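Local coordinates for cell death abnormality protein 2 (PDB 3QWX) that serves as a CRK-family SH2-SH3 signalling adaptor that interacts with CED-5 and is required for engulfment of cell corpses and for cell migration, at residues Gly36-Arg41 against Ala107-Ala112; Leu51-Ala56 against Cys63-Glu68; Tyr113-Ile118 against Trp153-Asn158. All coordinates share one frame; numbering follows the deposited sequence.

Contact 1 of 3, residues Gly36-Arg41 against Ala107-Ala112; sequences GTFLMR and ASLLAA. With SO4 (sulfate ion), chain B.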
loop_
_atom_site.group_PDB
_atom_site.type_symbol
_atom_site.label_atom_id
_atom_site.label_comp_id
_atom_site.label_asym_id
_atom_site.label_seq_id
_atom_site.Cartn_x
_atom_site.Cartn_y
_atom_site.Cartn_z
ATOM N N GLY A 36 0.279 2.245 -14.909
ATOM C CA GLY A 36 0.168 3.345 -13.964
ATOM C C GLY A 36 -0.305 2.886 -12.590
ATOM O O GLY A 36 -0.311 3.669 -11.619
ATOM N N THR A 37 -0.717 1.622 -12.503
ATOM C CA THR A 37 -1.117 1.057 -11.208
ATOM C C THR A 37 0.140 0.786 -10.378
ATOM O O THR A 37 1.140 0.291 -10.899
ATOM C CB THR A 37 -1.955 -0.234 -11.386
ATOM O OG1 THR A 37 -2.981 0.002 -12.349
ATOM C CG2 THR A 37 -2.603 -0.663 -10.086
ATOM N N PHE A 38 0.093 1.121 -9.094
ATOM C CA PHE A 38 1.276 1.013 -8.244
ATOM C C PHE A 38 0.925 0.660 -6.799
ATOM O O PHE A 38 -0.222 0.810 -6.357
ATOM C CB PHE A 38 2.054 2.341 -8.259
ATOM C CG PHE A 38 1.347 3.452 -7.542
ATOM C CD1 PHE A 38 0.367 4.196 -8.181
ATOM C CD2 PHE A 38 1.634 3.728 -6.220
ATOM C CE1 PHE A 38 -0.303 5.210 -7.522
ATOM C CE2 PHE A 38 0.960 4.746 -5.544
ATOM C CZ PHE A 38 -0.014 5.481 -6.200
ATOM N N LEU A 39 1.924 0.196 -6.061
ATOM C CA LEU A 39 1.779 0.052 -4.627
ATOM C C LEU A 39 3.111 0.303 -3.954
ATOM O O LEU A 39 4.164 0.298 -4.601
ATOM C CB LEU A 39 1.245 -1.334 -4.265
ATOM C CG LEU A 39 2.016 -2.570 -4.745
ATOM C CD1 LEU A 39 3.236 -2.851 -3.868
ATOM C CD2 LEU A 39 1.071 -3.768 -4.735
ATOM N N MET A 40 3.056 0.524 -2.647
ATOM C CA MET A 40 4.259 0.579 -1.844
ATOM C C MET A 40 4.308 -0.617 -0.910
ATOM O O MET A 40 3.283 -1.208 -0.593
ATOM C CB MET A 40 4.329 1.882 -1.051
ATOM C CG MET A 40 4.853 3.050 -1.896
ATOM S SD MET A 40 4.894 4.534 -0.907
ATOM C CE MET A 40 6.178 4.143 0.280
ATOM N N ARG A 41 5.515 -0.970 -0.501
ATOM C CA ARG A 41 5.745 -2.146 0.328
ATOM C C ARG A 41 7.106 -1.993 0.977
ATOM O O ARG A 41 7.821 -1.027 0.707
ATOM C CB ARG A 41 5.731 -3.419 -0.520
ATOM C CG ARG A 41 6.779 -3.422 -1.608
ATOM C CD ARG A 41 6.732 -4.664 -2.482
ATOM N NE ARG A 41 7.683 -4.519 -3.586
ATOM C CZ ARG A 41 8.995 -4.708 -3.469
ATOM N NH1 ARG A 41 9.504 -5.062 -2.303
ATOM N NH2 ARG A 41 9.800 -4.536 -4.511
ATOM N N ALA A 107 6.362 4.835 -17.298
ATOM C CA ALA A 107 5.039 5.374 -16.960
ATOM C C ALA A 107 4.994 6.195 -15.666
ATOM O O ALA A 107 5.893 6.129 -14.836
ATOM C CB ALA A 107 3.998 4.252 -16.912
ATOM N N SER A 108 3.927 6.970 -15.515
ATOM C CA SER A 108 3.667 7.711 -14.289
ATOM C C SER A 108 2.755 6.921 -13.346
ATOM O O SER A 108 2.130 5.949 -13.749
ATOM C CB SER A 108 3.010 9.039 -14.617
ATOM O OG SER A 108 3.966 9.950 -15.113
ATOM N N LEU A 109 2.680 7.361 -12.096
ATOM C CA LEU A 109 1.755 6.813 -11.109
ATOM C C LEU A 109 0.335 7.323 -11.362
ATOM O O LEU A 109 0.108 8.524 -11.335
ATOM C CB LEU A 109 2.201 7.243 -9.708
ATOM C CG LEU A 109 3.634 6.877 -9.316
ATOM C CD1 LEU A 109 3.888 7.293 -7.874
ATOM C CD2 LEU A 109 3.871 5.370 -9.509
ATOM N N LEU A 110 -0.618 6.423 -11.612
ATOM C CA LEU A 110 -1.974 6.852 -11.942
ATOM C C LEU A 110 -2.951 6.437 -10.855
ATOM O O LEU A 110 -3.780 7.239 -10.415
ATOM C CB LEU A 110 -2.422 6.291 -13.296
ATOM C CG LEU A 110 -3.586 6.981 -14.022
ATOM C CD1 LEU A 110 -3.639 6.587 -15.495
ATOM C CD2 LEU A 110 -4.934 6.722 -13.359
ATOM N N ALA A 111 -2.847 5.182 -10.422
ATOM C CA ALA A 111 -3.810 4.629 -9.472
ATOM C C ALA A 111 -3.174 3.631 -8.508
ATOM O O ALA A 111 -2.391 2.780 -8.904
ATOM C CB ALA A 111 -4.967 3.982 -10.212
ATOM N N ALA A 112 -3.524 3.748 -7.237
ATOM C CA ALA A 112 -3.093 2.792 -6.225
ATOM C C ALA A 112 -3.726 1.415 -6.483
ATOM O O ALA A 112 -4.935 1.310 -6.757
ATOM C CB ALA A 112 -3.479 3.295 -4.844
HETATM S S SO4 B . 13.385 -5.307 -2.890
HETATM O O1 SO4 B . 12.341 -5.646 -1.925
HETATM O O2 SO4 B . 14.224 -6.480 -3.109
HETATM O O3 SO4 B . 12.816 -4.894 -4.171
HETATM O O4 SO4 B . 14.169 -4.200 -2.362
#
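The carbonyl of Gly-36 takes two N-H groups from the returning chain, Leu-110 N at 2.8 Å from Gly-36 O and Ala-111 N at 3.2 Å from the same oxygen. Both bonds are nearly straight at hydrogen, and both donors reach the oxygen from one face of the carbonyl plane, Ala-111 N standing well above it. One step on, Phe-38 N returns a bond to Ala-111 O (3.0 Å), which sets Thr-37 opposite Ala-111 in parallel pairing. Gly-36 also lays its CA against Ser-108 O at 3.3 Å, a CA-H...O contact.

The phenyl ring of Phe-38 packs beside this short ladder. Its CG sits between backbone N and carbonyl carbon (chi1 70°), which places the ring between Leu-109 and Ala-112. Ala-112 CA lies over one face, 4.2 Å from the ring centroid, while Leu-109 covers the opposite face off-centre, its CD2 touching Phe-38 CG at 3.7 Å.

At the far end of the strand, Arg-41 presents the edge of its guanidinium to a bound sulfate, NH1 to O1 at 2.9 Å and NH2 to O3 in a second, almost linear bond. Phe-38 to Arg-41 correspond to the FLVR motif of SH2 domains, and the sulfate, probably from the crystallisation liquor, is consistent with the place of a phosphotyrosine phosphate; Arg-21, Ser-43 and Ser-44 complete the sulfate site.

Strand 37-42 thus lies between strands 49-54 and 111-112, with helix 21-29 against Thr-37 and Leu-39 and helix 92-98 against Met-40 and Leu-109.

Contact 2 of 3, residues Leu51-Ala56 against Cys63-Glu68; sequences LTVREA and CHYLIE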
loop_
_atom_site.group_PDB
_atom_site.type_symbol
_atom_site.label_atom_id
_atom_site.label_comp_id
_atom_site.label_asym_id
_atom_site.label_seq_id
_atom_site.Cartn_x
_atom_site.Cartn_y
_atom_site.Cartn_z
ATOM N N LEU A 51 8.689 0.983 -4.210
ATOM C CA LEU A 51 7.554 1.350 -5.025
ATOM C C LEU A 51 7.538 0.383 -6.201
ATOM O O LEU A 51 8.514 0.304 -6.945
ATOM C CB LEU A 51 7.734 2.790 -5.527
ATOM C CG LEU A 51 6.706 3.381 -6.487
ATOM C CD1 LEU A 51 5.337 3.550 -5.826
ATOM C CD2 LEU A 51 7.212 4.712 -7.011
ATOM N N THR A 52 6.436 -0.340 -6.367
ATOM C CA THR A 52 6.259 -1.283 -7.483
ATOM C C THR A 52 5.140 -0.798 -8.420
ATOM O O THR A 52 4.039 -0.487 -7.963
ATOM C CB THR A 52 5.947 -2.737 -6.973
ATOM O OG1 THR A 52 6.973 -3.160 -6.069
ATOM C CG2 THR A 52 5.881 -3.729 -8.136
ATOM N N VAL A 53 5.440 -0.733 -9.721
ATOM C CA VAL A 53 4.570 -0.098 -10.714
ATOM C C VAL A 53 4.433 -0.934 -11.999
ATOM O O VAL A 53 5.412 -1.467 -12.510
ATOM C CB VAL A 53 5.101 1.312 -11.123
ATOM C CG1 VAL A 53 4.010 2.135 -11.798
ATOM C CG2 VAL A 53 5.641 2.062 -9.927
ATOM N N ARG A 54 3.213 -1.041 -12.511
ATOM C CA ARG A 54 2.977 -1.603 -13.843
ATOM C C ARG A 54 3.199 -0.471 -14.843
ATOM O O ARG A 54 2.445 0.508 -14.856
ATOM C CB ARG A 54 1.539 -2.113 -13.945
ATOM C CG ARG A 54 1.115 -2.608 -15.325
ATOM C CD ARG A 54 1.915 -3.810 -15.796
ATOM N NE ARG A 54 1.290 -4.417 -16.973
ATOM C CZ ARG A 54 0.337 -5.351 -16.913
ATOM N NH1 ARG A 54 -0.081 -5.792 -15.732
ATOM N NH2 ARG A 54 -0.189 -5.856 -18.027
ATOM N N GLU A 55 4.247 -0.587 -15.651
ATOM C CA GLU A 55 4.665 0.519 -16.517
ATOM C C GLU A 55 4.547 0.190 -17.999
ATOM O O GLU A 55 4.649 1.070 -18.853
ATOM C CB GLU A 55 6.095 0.961 -16.173
ATOM C CG GLU A 55 6.189 1.593 -14.784
ATOM C CD GLU A 55 7.477 2.338 -14.551
ATOM O OE1 GLU A 55 7.796 3.268 -15.329
ATOM O OE2 GLU A 55 8.169 2.001 -13.577
ATOM N N ALA A 56 4.331 -1.081 -18.305
ATOM C CA ALA A 56 4.188 -1.504 -19.692
ATOM C C ALA A 56 3.343 -2.769 -19.768
ATOM O O ALA A 56 3.207 -3.489 -18.785
ATOM C CB ALA A 56 5.564 -1.733 -20.321
ATOM N N CYS A 63 8.040 -2.680 -12.814
ATOM C CA CYS A 63 9.294 -2.132 -12.279
ATOM C C CYS A 63 9.219 -1.847 -10.774
ATOM O O CYS A 63 8.161 -1.521 -10.244
ATOM C CB CYS A 63 9.696 -0.837 -13.013
ATOM S SG CYS A 63 9.611 -0.896 -14.819
ATOM N N HIS A 64 10.360 -1.965 -10.109
ATOM C CA HIS A 64 10.485 -1.709 -8.682
ATOM C C HIS A 64 11.513 -0.607 -8.425
ATOM O O HIS A 64 12.557 -0.561 -9.077
ATOM C CB HIS A 64 10.945 -2.982 -7.970
ATOM C CG HIS A 64 10.054 -4.163 -8.203
ATOM N ND1 HIS A 64 10.156 -4.963 -9.321
ATOM C CD2 HIS A 64 9.051 -4.683 -7.457
ATOM C CE1 HIS A 64 9.254 -5.927 -9.254
ATOM N NE2 HIS A 64 8.575 -5.782 -8.131
ATOM N N TYR A 65 11.223 0.259 -7.458
ATOM C CA TYR A 65 12.102 1.373 -7.111
ATOM C C TYR A 65 12.376 1.440 -5.627
ATOM O O TYR A 65 11.457 1.441 -4.814
ATOM C CB TYR A 65 11.490 2.701 -7.557
ATOM C CG TYR A 65 11.226 2.701 -9.027
ATOM C CD1 TYR A 65 12.208 3.111 -9.923
ATOM C CD2 TYR A 65 10.018 2.247 -9.526
ATOM C CE1 TYR A 65 11.983 3.087 -11.272
ATOM C CE2 TYR A 65 9.780 2.215 -10.865
ATOM C CZ TYR A 65 10.766 2.640 -11.740
ATOM O OH TYR A 65 10.528 2.602 -13.085
ATOM N N LEU A 66 13.651 1.510 -5.282
ATOM C CA LEU A 66 14.042 1.638 -3.895
ATOM C C LEU A 66 13.863 3.102 -3.493
ATOM O O LEU A 66 14.400 4.002 -4.136
ATOM C CB LEU A 66 15.502 1.224 -3.731
ATOM C CG LEU A 66 16.010 0.774 -2.364
ATOM C CD1 LEU A 66 17.504 1.077 -2.238
ATOM C CD2 LEU A 66 15.238 1.422 -1.245
ATOM N N ILE A 67 13.092 3.334 -2.440
ATOM C CA ILE A 67 12.924 4.678 -1.906
ATOM C C ILE A 67 13.832 4.760 -0.682
ATOM O O ILE A 67 13.535 4.193 0.375
ATOM C CB ILE A 67 11.454 4.966 -1.535
ATOM C CG1 ILE A 67 10.558 4.896 -2.781
ATOM C CG2 ILE A 67 11.314 6.319 -0.795
ATOM C CD1 ILE A 67 9.099 5.158 -2.497
ATOM N N GLU A 68 14.958 5.443 -0.843
ATOM C CA GLU A 68 15.965 5.498 0.210
ATOM C C GLU A 68 15.768 6.699 1.111
ATOM O O GLU A 68 15.456 7.797 0.651
ATOM C CB GLU A 68 17.362 5.540 -0.394
ATOM C CG GLU A 68 17.580 4.488 -1.447
ATOM C CD GLU A 68 18.959 4.554 -2.042
ATOM O OE1 GLU A 68 19.932 4.330 -1.295
ATOM O OE2 GLU A 68 19.065 4.820 -3.256
#
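The antiparallel hairpin of strands 49-54 and 62-69 in the SH2 sheet is held here by four backbone hydrogen bonds. Leu-51 and Tyr-65 form one hydrogen-bonded pair, with Tyr-65 N to Leu-51 O at 2.8 Å, and Val-53 and Cys-63 form the next, with Val-53 N to Cys-63 O at 2.9 Å. Between them, Thr-52 and His-64 make a non-hydrogen-bonded pair whose side chains run side by side. Thr-52 CG2 packs 3.4 Å from His-64 CD2, while the threonine hydroxyl accepts a hydrogen bond from Arg-41 NE, a second-shell bond consistent with positioning the arginine that binds the sulfate.

On the face carrying Leu-51, Val-53, Cys-63 and Tyr-65, the phenol OH of Tyr-65 gives a very short bond to Glu-55 OE2 (2.5 Å), which lies at the ring edge, in its plane; the hydroxyl is also hydrogen-bonded to Thr-105 OG1. Glu-55 CG, anti to the carbonyl carbon (chi1 -67°), starts an extended chain that brings OE2 to the phenol. The carboxylate is turned 36° from the ring and also rests on Cys-63, OE2 to CB at 3.3 Å. Its other oxygen, OE1, accepts backbone N-H groups of Thr-105, Glu-106 and Ala-107, so both carboxylate oxygens are bonded. Leu-51 CB touches Ile-67 CD1 at 4.1 Å.

Helix 21-29 packs on the Thr-52 and His-64 side; strand 37-42 flanks strand 49-54, and strand 82-84 flanks strand 62-69.

Contact 3 of 3, residues Tyr113-Ile118 against Trp153-Asn158; sequences YKKPII and WWEARN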
loop_
_atom_site.group_PDB
_atom_site.type_symbol
_atom_site.label_atom_id
_atom_site.label_comp_id
_atom_site.label_asym_id
_atom_site.label_seq_id
_atom_site.Cartn_x
_atom_site.Cartn_y
_atom_site.Cartn_z
ATOM N N TYR A 113 -2.904 0.370 -6.414
ATOM C CA TYR A 113 -3.388 -1.009 -6.476
ATOM C C TYR A 113 -4.366 -1.283 -5.330
ATOM O O TYR A 113 -4.153 -0.825 -4.207
ATOM C CB TYR A 113 -2.219 -2.008 -6.380
ATOM C CG TYR A 113 -2.694 -3.437 -6.434
ATOM C CD1 TYR A 113 -3.083 -4.007 -7.641
ATOM C CD2 TYR A 113 -2.785 -4.213 -5.281
ATOM C CE1 TYR A 113 -3.543 -5.310 -7.702
ATOM C CE2 TYR A 113 -3.247 -5.518 -5.333
ATOM C CZ TYR A 113 -3.624 -6.063 -6.550
ATOM O OH TYR A 113 -4.080 -7.363 -6.628
ATOM N N LYS A 114 -5.430 -2.027 -5.619
ATOM C CA LYS A 114 -6.403 -2.429 -4.603
ATOM C C LYS A 114 -6.757 -3.896 -4.811
ATOM O O LYS A 114 -7.096 -4.311 -5.926
ATOM C CB LYS A 114 -7.692 -1.580 -4.676
ATOM C CG LYS A 114 -7.496 -0.085 -4.429
ATOM C CD LYS A 114 -8.834 0.638 -4.271
ATOM C CE LYS A 114 -9.536 0.261 -2.958
ATOM N NZ LYS A 114 -10.937 0.791 -2.834
ATOM N N LYS A 115 -6.687 -4.677 -3.740
ATOM C CA LYS A 115 -7.128 -6.065 -3.796
ATOM C C LYS A 115 -8.639 -6.126 -3.952
ATOM O O LYS A 115 -9.347 -5.272 -3.423
ATOM C CB LYS A 115 -6.715 -6.807 -2.530
ATOM C CG LYS A 115 -5.212 -6.805 -2.270
ATOM C CD LYS A 115 -4.885 -7.602 -1.026
ATOM C CE LYS A 115 -3.401 -7.526 -0.686
ATOM N NZ LYS A 115 -3.025 -8.455 0.416
ATOM N N PRO A 116 -9.134 -7.141 -4.684
ATOM C CA PRO A 116 -10.571 -7.367 -4.895
ATOM C C PRO A 116 -11.274 -7.761 -3.592
ATOM O O PRO A 116 -10.651 -8.309 -2.683
ATOM C CB PRO A 116 -10.608 -8.552 -5.870
ATOM C CG PRO A 116 -9.215 -8.678 -6.410
ATOM C CD PRO A 116 -8.303 -8.142 -5.379
ATOM N N ILE A 117 -12.568 -7.483 -3.524
ATOM C CA ILE A 117 -13.360 -7.744 -2.327
ATOM C C ILE A 117 -13.925 -9.159 -2.384
ATOM O O ILE A 117 -14.599 -9.526 -3.347
ATOM C CB ILE A 117 -14.515 -6.731 -2.213
ATOM C CG1 ILE A 117 -13.960 -5.294 -2.214
ATOM C CG2 ILE A 117 -15.382 -7.035 -0.985
ATOM C CD1 ILE A 117 -14.982 -4.214 -2.596
ATOM N N ILE A 118 -13.632 -9.950 -1.357
ATOM C CA ILE A 118 -14.185 -11.294 -1.241
ATOM C C ILE A 118 -15.616 -11.226 -0.717
ATOM O O ILE A 118 -16.511 -11.877 -1.242
ATOM C CB ILE A 118 -13.321 -12.169 -0.312
ATOM C CG1 ILE A 118 -11.991 -12.486 -0.993
ATOM C CG2 ILE A 118 -14.042 -13.451 0.038
ATOM C CD1 ILE A 118 -10.944 -13.025 -0.058
ATOM N N TRP A 153 -8.614 -15.455 11.356
ATOM C CA TRP A 153 -8.214 -14.080 11.071
ATOM C C TRP A 153 -8.277 -13.777 9.585
ATOM O O TRP A 153 -7.725 -14.521 8.771
ATOM C CB TRP A 153 -6.812 -13.803 11.641
ATOM C CG TRP A 153 -6.810 -13.826 13.133
ATOM C CD1 TRP A 153 -6.659 -14.924 13.940
ATOM C CD2 TRP A 153 -6.993 -12.705 14.010
ATOM N NE1 TRP A 153 -6.735 -14.550 15.264
ATOM C CE2 TRP A 153 -6.934 -13.198 15.337
ATOM C CE3 TRP A 153 -7.184 -11.337 13.808
ATOM C CZ2 TRP A 153 -7.057 -12.371 16.445
ATOM C CZ3 TRP A 153 -7.309 -10.511 14.912
ATOM C CH2 TRP A 153 -7.243 -11.032 16.216
ATOM N N TRP A 154 -8.975 -12.696 9.236
ATOM C CA TRP A 154 -9.148 -12.314 7.842
ATOM C C TRP A 154 -8.581 -10.923 7.593
ATOM O O TRP A 154 -8.661 -10.052 8.456
ATOM C CB TRP A 154 -10.628 -12.299 7.462
ATOM C CG TRP A 154 -11.337 -13.612 7.560
ATOM C CD1 TRP A 154 -10.773 -14.846 7.690
ATOM C CD2 TRP A 154 -12.755 -13.818 7.527
ATOM N NE1 TRP A 154 -11.752 -15.807 7.746
ATOM C CE2 TRP A 154 -12.978 -15.203 7.652
ATOM C CE3 TRP A 154 -13.857 -12.963 7.411
ATOM C CZ2 TRP A 154 -14.257 -15.759 7.651
ATOM C CZ3 TRP A 154 -15.125 -13.512 7.424
ATOM C CH2 TRP A 154 -15.316 -14.902 7.544
ATOM N N GLU A 155 -8.022 -10.711 6.408
ATOM C CA GLU A 155 -7.575 -9.379 6.014
ATOM C C GLU A 155 -8.789 -8.532 5.599
ATOM O O GLU A 155 -9.568 -8.936 4.730
ATOM C CB GLU A 155 -6.572 -9.465 4.854
ATOM C CG GLU A 155 -5.981 -8.104 4.445
ATOM C CD GLU A 155 -5.096 -8.174 3.198
ATOM O OE1 GLU A 155 -5.142 -9.185 2.470
ATOM O OE2 GLU A 155 -4.362 -7.202 2.939
ATOM N N ALA A 156 -8.938 -7.370 6.237
ATOM C CA ALA A 156 -10.067 -6.463 5.999
ATOM C C ALA A 156 -9.590 -5.054 5.605
ATOM O O ALA A 156 -8.426 -4.700 5.815
ATOM C CB ALA A 156 -10.934 -6.392 7.225
ATOM N N ARG A 157 -10.493 -4.263 5.037
ATOM C CA ARG A 157 -10.193 -2.902 4.621
ATOM C C ARG A 157 -11.336 -2.015 5.074
ATOM O O ARG A 157 -12.500 -2.344 4.864
ATOM C CB ARG A 157 -10.052 -2.820 3.094
ATOM C CG ARG A 157 -9.620 -1.453 2.588
ATOM C CD ARG A 157 -9.248 -1.509 1.108
ATOM N NE ARG A 157 -10.359 -1.940 0.276
ATOM C CZ ARG A 157 -10.244 -2.696 -0.811
ATOM N NH1 ARG A 157 -9.056 -3.128 -1.228
ATOM N NH2 ARG A 157 -11.329 -3.026 -1.487
ATOM N N ASN A 158 -11.024 -0.896 5.704
ATOM C CA ASN A 158 -12.097 -0.002 6.125
ATOM C C ASN A 158 -12.416 1.077 5.076
ATOM O O ASN A 158 -11.791 1.120 4.008
ATOM C CB ASN A 158 -11.826 0.585 7.518
ATOM C CG ASN A 158 -10.654 1.565 7.538
ATOM O OD1 ASN A 158 -10.221 2.070 6.503
ATOM N ND2 ASN A 158 -10.158 1.850 8.725
HETATM O O HOH W 1 -6.237 -3.285 -0.924
HETATM O O HOH W 2 -11.364 -3.343 -4.198
#
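Two charged side chains of strand 153-157, Glu-155 and Arg-157, reach the linker chain at Lys-114, Lys-115 and Ile-117. The salt bridge is bidentate: Lys-115 NZ lies 3.0 Å from Glu-155 OE1 and almost as close to Glu-155 OE2, each oxygen using its syn lone pair. Lys-115 is extended beyond CG, and Glu-155, with CG anti to its own N (chi1 -176°), stretches out to meet it, the two side chains crossing at about a right angle.

Hydrogen bonding centres on the guanidinium of Arg-157. Its NH1 donates to Lys-115 O at 3.1 Å, in the carbonyl plane and on a lone pair, and the oxygen lies close to the plane of the guanidinium. One water links NH1 to Lys-115 N; a second, 2.7 Å from Arg-157 NH2, donates to Lys-115 O. The strand belongs to the five-stranded antiparallel sheet of the SH3 domain, while residues 113-118 run between the last SH2 strand, 111-112, and the first SH3 strand, 119-123, so these bonds tie the interdomain connection to the SH3 sheet.

Aliphatic carbons pack against the guanidinium. The CE of Lys-114 sits over the centre of one guanidinium face, 3.7 Å from Arg-157 CZ, and Ile-117 CG1 approaches NH2 to 3.5 Å. Lys-114 NZ comes within 4.1 Å of Arg-157 NH2, a proximity of like charges probably eased by Glu-144, which forms a salt bridge with Arg-157 NH2.

Overall arrangement
Contacts 1 and 2 share the central SH2 sheet, where strands 37-42 and 49-54 are neighbours, and contact 2 is nested within the loop that contact 1 closes. Contact 2 is the buried one and contact 1 partly buried; both combine backbone ladders with apolar packing, contact 2 adding a phenol-carboxylate bond and contact 1 a sulfate-bound arginine. They meet through Gly-36 N to Arg-54 O and Arg-41 NH2 against His-64 CD2. Contact 3 lies at the surface, on the other side of the chain's centre from contact 2, and relies on charged side chains and waters instead of strand pairing. Its first segment continues directly from contact 1, Tyr-113 N reaching Phe-38 O, and leads to the SH3 sheet.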